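PDB 6HUZ: coenzyme F420-dependent N(5),N(10)-methenyltetrahydromethanopterin reductase-related protein, which binds the iron-guanylylpyridinol cofactor as HmdII, a bacterial paralog of [Fe]-hydrogenase, and uses tetrahydrofolate derivatives as substrates. Local coordinates for residues A[46-50]-A[51-55]; A[289-292]-A[293-296]. One frame throughout, in Å; residues are numbered along the deposited sequence.

Contact 1: A[46-50]-A[51-55]. With FE9 (iron-guanylyl pyridinol cofactor), chain B.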
loop_
_atom_site.group_PDB
_atom_site.type_symbol
_atom_site.label_atom_id
_atom_site.label_comp_id
_atom_site.label_asym_id
_atom_site.label_seq_id
_atom_site.Cartn_x
_atom_site.Cartn_y
_atom_site.Cartn_z
ATOM N N VAL A 46 8.359 36.450 -17.737
ATOM C CA VAL A 46 8.766 35.753 -16.535
ATOM C C VAL A 46 9.607 36.520 -15.521
ATOM O O VAL A 46 10.580 37.206 -15.856
ATOM C CB VAL A 46 9.524 34.494 -16.998
ATOM C CG1 VAL A 46 9.865 33.592 -15.817
ATOM C CG2 VAL A 46 8.715 33.719 -18.034
ATOM N N THR A 47 9.221 36.360 -14.262
ATOM C CA THR A 47 9.899 36.936 -13.111
ATOM C C THR A 47 10.271 35.786 -12.184
ATOM O O THR A 47 9.464 34.866 -11.980
ATOM C CB THR A 47 8.981 37.877 -12.342
ATOM O OG1 THR A 47 8.548 38.916 -13.213
ATOM C CG2 THR A 47 9.671 38.505 -11.142
ATOM N N LEU A 48 11.481 35.839 -11.616
ATOM C CA LEU A 48 11.927 34.836 -10.664
ATOM C C LEU A 48 12.305 35.608 -9.418
ATOM O O LEU A 48 13.177 36.486 -9.447
ATOM C CB LEU A 48 13.090 33.967 -11.143
ATOM C CG LEU A 48 13.398 32.809 -10.176
ATOM C CD1 LEU A 48 13.560 31.495 -10.904
ATOM C CD2 LEU A 48 14.611 33.133 -9.302
ATOM N N SER A 49 11.605 35.328 -8.344
ATOM C CA SER A 49 11.830 35.980 -7.077
ATOM C C SER A 49 12.500 35.000 -6.134
ATOM O O SER A 49 12.045 33.864 -5.986
ATOM C CB SER A 49 10.514 36.464 -6.483
ATOM O OG SER A 49 10.734 37.273 -5.339
ATOM N N ASP A 50 13.591 35.431 -5.506
ATOM C CA ASP A 50 14.316 34.593 -4.546
ATOM C C ASP A 50 15.125 35.529 -3.672
ATOM O O ASP A 50 15.811 36.388 -4.185
ATOM C CB ASP A 50 15.226 33.571 -5.235
ATOM C CG ASP A 50 15.883 32.596 -4.274
ATOM O OD1 ASP A 50 16.544 33.051 -3.323
ATOM O OD2 ASP A 50 15.742 31.381 -4.479
ATOM N N PRO A 51 15.075 35.384 -2.348
ATOM C CA PRO A 51 15.844 36.291 -1.484
ATOM C C PRO A 51 17.356 36.190 -1.608
ATOM O O PRO A 51 18.045 37.118 -1.220
ATOM C CB PRO A 51 15.404 35.877 -0.066
ATOM C CG PRO A 51 14.985 34.492 -0.188
ATOM C CD PRO A 51 14.336 34.384 -1.551
ATOM N N ASN A 52 17.872 35.067 -2.115
ATOM C CA ASN A 52 19.311 34.853 -2.224
ATOM C C ASN A 52 19.883 34.964 -3.635
ATOM O O ASN A 52 20.926 34.381 -3.912
ATOM C CB ASN A 52 19.654 33.488 -1.616
ATOM C CG ASN A 52 18.972 33.196 -0.296
ATOM O OD1 ASN A 52 19.441 33.575 0.776
ATOM N ND2 ASN A 52 17.841 32.510 -0.338
ATOM N N ILE A 53 19.237 35.727 -4.522
ATOM C CA ILE A 53 19.740 35.923 -5.888
ATOM C C ILE A 53 21.225 36.394 -5.901
ATOM O O ILE A 53 21.977 36.023 -6.798
ATOM C CB ILE A 53 18.824 36.955 -6.620
ATOM C CG1 ILE A 53 17.579 36.274 -7.233
ATOM C CG2 ILE A 53 19.581 37.748 -7.650
ATOM C CD1 ILE A 53 17.837 35.132 -8.190
ATOM N N ASP A 54 21.645 37.207 -4.932
ATOM C CA ASP A 54 23.041 37.673 -4.911
ATOM C C ASP A 54 24.072 36.557 -4.626
ATOM O O ASP A 54 25.261 36.762 -4.862
ATOM C CB ASP A 54 23.216 38.852 -3.940
ATOM C CG ASP A 54 22.708 40.169 -4.503
ATOM O OD1 ASP A 54 22.055 40.150 -5.578
ATOM O OD2 ASP A 54 22.968 41.221 -3.874
ATOM N N LYS A 55 23.635 35.386 -4.151
ATOM C CA LYS A 55 24.550 34.274 -3.896
ATOM C C LYS A 55 24.757 33.440 -5.176
ATOM O O LYS A 55 25.692 32.638 -5.235
ATOM C CB LYS A 55 24.025 33.377 -2.756
ATOM C CG LYS A 55 24.132 34.032 -1.385
ATOM C CD LYS A 55 23.445 33.225 -0.289
ATOM C CE LYS A 55 22.917 34.092 0.833
ATOM N NZ LYS A 55 22.993 33.402 2.154
HETATM O O2 FE9 B . 14.272 18.620 -4.958
HETATM FE FE FE9 B . 11.520 18.651 -6.639
HETATM C C1F FE9 B . 12.664 19.087 -8.001
HETATM O O1F FE9 B . 13.367 19.359 -8.846
HETATM C C2F FE9 B . 10.603 17.575 -7.810
HETATM O O2F FE9 B . 10.029 16.943 -8.550
HETATM C C8 FE9 B . 10.336 20.118 -6.912
HETATM O O18 FE9 B . 9.455 20.106 -7.754
HETATM C C7 FE9 B . 10.502 21.340 -6.024
HETATM C C6 FE9 B . 11.794 21.135 -5.286
HETATM N N1 FE9 B . 12.449 19.905 -5.460
HETATM C C5 FE9 B . 12.344 22.206 -4.439
HETATM C C5M FE9 B . 11.573 23.483 -4.260
HETATM C C4 FE9 B . 13.620 21.962 -3.748
HETATM C C3 FE9 B . 14.307 20.653 -3.931
HETATM C C3M FE9 B . 15.626 20.339 -3.274
HETATM C C2 FE9 B . 13.667 19.626 -4.837
HETATM O O3P FE9 B . 14.064 22.936 -2.907
HETATM P P1 FE9 B . 15.241 23.977 -3.282
HETATM O O1P FE9 B . 16.033 23.440 -4.376
HETATM O O2P FE9 B . 16.215 24.060 -1.993
HETATM O "O5'" FE9 B . 14.513 25.344 -3.656
HETATM C "C5'" FE9 B . 13.884 26.168 -2.686
HETATM C "C4'" FE9 B . 14.199 27.607 -3.080
HETATM O "O4'" FE9 B . 13.456 28.498 -2.257
HETATM C "C1'" FE9 B . 14.246 29.663 -2.058
HETATM C "C2'" FE9 B . 15.646 29.114 -1.878
HETATM O "O2'" FE9 B . 16.686 30.079 -2.089
HETATM C "C3'" FE9 B . 15.670 27.973 -2.888
HETATM O "O3'" FE9 B . 16.228 28.358 -4.145
HETATM N N9A FE9 B . 13.697 30.450 -0.937
HETATM C C4A FE9 B . 12.801 31.389 -1.134
HETATM N N3A FE9 B . 12.244 31.913 -2.250
HETATM C C2A FE9 B . 11.379 32.941 -2.124
HETATM N N2A FE9 B . 10.815 33.408 -3.260
HETATM N N1A FE9 B . 11.044 33.496 -0.943
HETATM C C6A FE9 B . 11.583 33.093 0.221
HETATM O O6A FE9 B . 11.250 33.603 1.303
HETATM C C5A FE9 B . 12.510 31.960 0.187
HETATM N N7A FE9 B . 13.224 31.261 1.082
HETATM C C8A FE9 B . 13.940 30.342 0.384
HETATM O O HOH W 1 12.424 16.895 -5.565
#

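Contact 2: A[289-292]-A[293-296]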
loop_
_atom_site.group_PDB
_atom_site.type_symbol
_atom_site.label_atom_id
_atom_site.label_comp_id
_atom_site.label_asym_id
_atom_site.label_seq_id
_atom_site.Cartn_x
_atom_site.Cartn_y
_atom_site.Cartn_z
ATOM N N LYS A 289 14.544 -12.398 -4.390
ATOM C CA LYS A 289 16.009 -12.334 -4.317
ATOM C C LYS A 289 16.443 -11.273 -3.297
ATOM O O LYS A 289 17.328 -11.519 -2.483
ATOM C CB LYS A 289 16.605 -12.078 -5.721
ATOM C CG LYS A 289 18.121 -11.979 -5.761
ATOM C CD LYS A 289 18.818 -13.294 -5.470
ATOM C CE LYS A 289 20.307 -13.090 -5.356
ATOM N NZ LYS A 289 21.068 -14.333 -5.628
ATOM N N LEU A 290 15.800 -10.113 -3.312
ATOM C CA LEU A 290 16.136 -9.045 -2.375
ATOM C C LEU A 290 15.884 -9.433 -0.923
ATOM O O LEU A 290 16.694 -9.080 -0.061
ATOM C CB LEU A 290 15.348 -7.775 -2.700
ATOM C CG LEU A 290 15.762 -7.088 -3.972
ATOM C CD1 LEU A 290 14.769 -5.999 -4.332
ATOM C CD2 LEU A 290 17.197 -6.528 -3.862
ATOM N N LEU A 291 14.778 -10.154 -0.639
ATOM C CA LEU A 291 14.466 -10.542 0.737
ATOM C C LEU A 291 15.546 -11.439 1.309
ATOM O O LEU A 291 15.739 -11.434 2.518
ATOM C CB LEU A 291 13.114 -11.262 0.835
ATOM C CG LEU A 291 11.895 -10.399 0.504
ATOM C CD1 LEU A 291 10.625 -11.236 0.566
ATOM C CD2 LEU A 291 11.788 -9.209 1.420
ATOM N N GLU A 292 16.245 -12.208 0.454
ATOM C CA GLU A 292 17.302 -13.117 0.903
ATOM C C GLU A 292 18.470 -12.426 1.607
ATOM O O GLU A 292 19.042 -13.002 2.533
ATOM C CB GLU A 292 17.849 -13.939 -0.284
ATOM C CG GLU A 292 16.823 -14.886 -0.898
ATOM C CD GLU A 292 17.327 -15.722 -2.060
ATOM O OE1 GLU A 292 16.557 -16.585 -2.544
ATOM O OE2 GLU A 292 18.487 -15.522 -2.489
ATOM N N LYS A 293 18.855 -11.225 1.174
ATOM C CA LYS A 293 19.983 -10.530 1.803
ATOM C C LYS A 293 19.523 -9.212 2.370
ATOM O O LYS A 293 20.346 -8.327 2.586
ATOM C CB LYS A 293 21.082 -10.258 0.757
ATOM C CG LYS A 293 21.417 -11.453 -0.125
ATOM C CD LYS A 293 22.793 -11.318 -0.796
ATOM C CE LYS A 293 23.595 -12.597 -0.746
ATOM N NZ LYS A 293 24.602 -12.669 -1.839
ATOM N N ILE A 294 18.219 -9.063 2.614
ATOM C CA ILE A 294 17.693 -7.796 3.101
ATOM C C ILE A 294 18.361 -7.289 4.372
ATOM O O ILE A 294 18.590 -6.089 4.479
ATOM C CB ILE A 294 16.156 -7.843 3.223
ATOM C CG1 ILE A 294 15.586 -6.428 3.288
ATOM C CG2 ILE A 294 15.710 -8.680 4.418
ATOM C CD1 ILE A 294 14.231 -6.348 2.848
ATOM N N GLU A 295 18.680 -8.176 5.313
ATOM C CA GLU A 295 19.323 -7.813 6.582
ATOM C C GLU A 295 20.718 -7.176 6.441
ATOM O O GLU A 295 21.103 -6.381 7.294
ATOM C CB GLU A 295 19.389 -9.038 7.530
ATOM C CG GLU A 295 20.428 -10.099 7.165
ATOM C CD GLU A 295 20.123 -10.954 5.944
ATOM O OE1 GLU A 295 18.928 -11.232 5.690
ATOM O OE2 GLU A 295 21.083 -11.346 5.242
ATOM N N GLU A 296 21.473 -7.515 5.389
ATOM C CA GLU A 296 22.811 -6.958 5.189
ATOM C C GLU A 296 22.737 -5.526 4.671
ATOM O O GLU A 296 23.626 -4.719 4.943
ATOM C CB GLU A 296 23.595 -7.775 4.145
ATOM C CG GLU A 296 23.544 -9.284 4.311
ATOM C CD GLU A 296 24.382 -10.044 3.301
ATOM O OE1 GLU A 296 24.059 -11.224 3.035
ATOM O OE2 GLU A 296 25.358 -9.463 2.772
#

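Contact 1: A[46-50]-A[51-55]
Asp50 and Asn52 show how the end of one strand can both fold the following turn and hold a nucleotide. The Asp50 carboxylate, turned to the side of its own carbonyl carbon (chi1 -174°), reaches over the turn that runs from Asp50 to Ile53. Its OD1 takes the backbone N of Asn52 at 2.7 Å, a nearly straight bond (163°) met almost along the C-O direction. This is an Asx turn laid within a type I beta turn. The amide of Asn52 adds a longer bond, ND2 to OD1 at 3.3 Å, using the lone pair of OD1 on the OD2 side.

The second oxygen serves the cofactor. Asp50 OD2 accepts O2' of the ribose at 2.9 Å and O3' at 3.1 Å, and it also receives the backbone N of Phe8; bonds to both oxygens probably limit rotation of the carboxylate. Asn52 ND2 reaches the same O2' through a weak bond, joining turn and sugar a second time. Beside this grip, Pro51 lays its CG over the face of the guanine, 3.6 Å from C5A, while N2A of the base makes a weak bond to the carbonyl O of Ser49.

Packing beneath the turn is apolar and less intimate: Leu48 CD2 meets Ile53 CD1 at 4.0 Å, the two chains crossing at a slant, with Phe8 and Leu71 closing over both. The outer side is more open. Pro51 is largely exposed despite its contact with the base, and Asp54, farther round at the surface, forms a salt bridge with Arg61. An acidic residue just past the second strand of a parallel sheet, binding both ribose hydroxyls, is the classic signature of a Rossmann-type dinucleotide fold, used here for a guanylyl cofactor.

Contact 2: A[289-292]-A[293-296]
Leu291 lies alongside Ile294, the two side chains pointing the same way and meeting through CD2 and CD1 at 4.0 Å. Both are buried, and Phe214 of the second subunit packs against each of them, so this small apolar pair is part of the dimer contact; Leu290 extends it by touching Leu283 of that subunit. Ile294 holds CG1 anti to its backbone N (chi1 -162°), which directs CD1 to its leucine neighbour and leaves the CG2 methyl 3.3 Å from the carbonyl O of Leu291.

The backbone changes course between them. Lys293 N bonds to Leu290 O at 3.3 Å, coming from well above the carbonyl plane rather than along a lone pair, and Ile294 N makes only a weak bond to Leu291 O at 3.4 Å. Three-residue spacing replaces the regular four-residue helical ladder here, and Lys293 becomes the N-cap of the next short helix, where its own O receives Glu296 N at 3.1 Å.

The charged chains lie on the outer side. Lys293 NZ stays 5.4 Å from Lys289 NZ, and Glu292 OE2 lies 6.8 Å from Lys293 NZ, so no salt bridge joins 289-292 to 293-296. Glu295 folds back until OE1 is 3.6 Å from Glu292 O, an approach of two acceptors without a bond between them. The acidic groups at the start of the new helix probably gain from its dipole. Taken together, the chemistry suggests a break shaped mainly by short backbone bonds and by aliphatic packing against the partner subunit, with no ion pair across it.

Both contacts are local joints between successive elements, yet they solve the problem with different chemistry. Contact 1, mostly buried, links a strand of the parallel sheet to the turn after it and divides its polar atoms between the turn and a ligand. Contact 2, only partly buried, lies between two helices; its apolar side faces the second subunit and its charged side is exposed. No other protein chain of the assembly touches contact 1. The two share no secondary-structure element, and their centres are 46 Å apart, with nearest atoms about 37 Å from each other. A specific carboxylate dominates the first, whereas aliphatic packing and backbone geometry dominate the second.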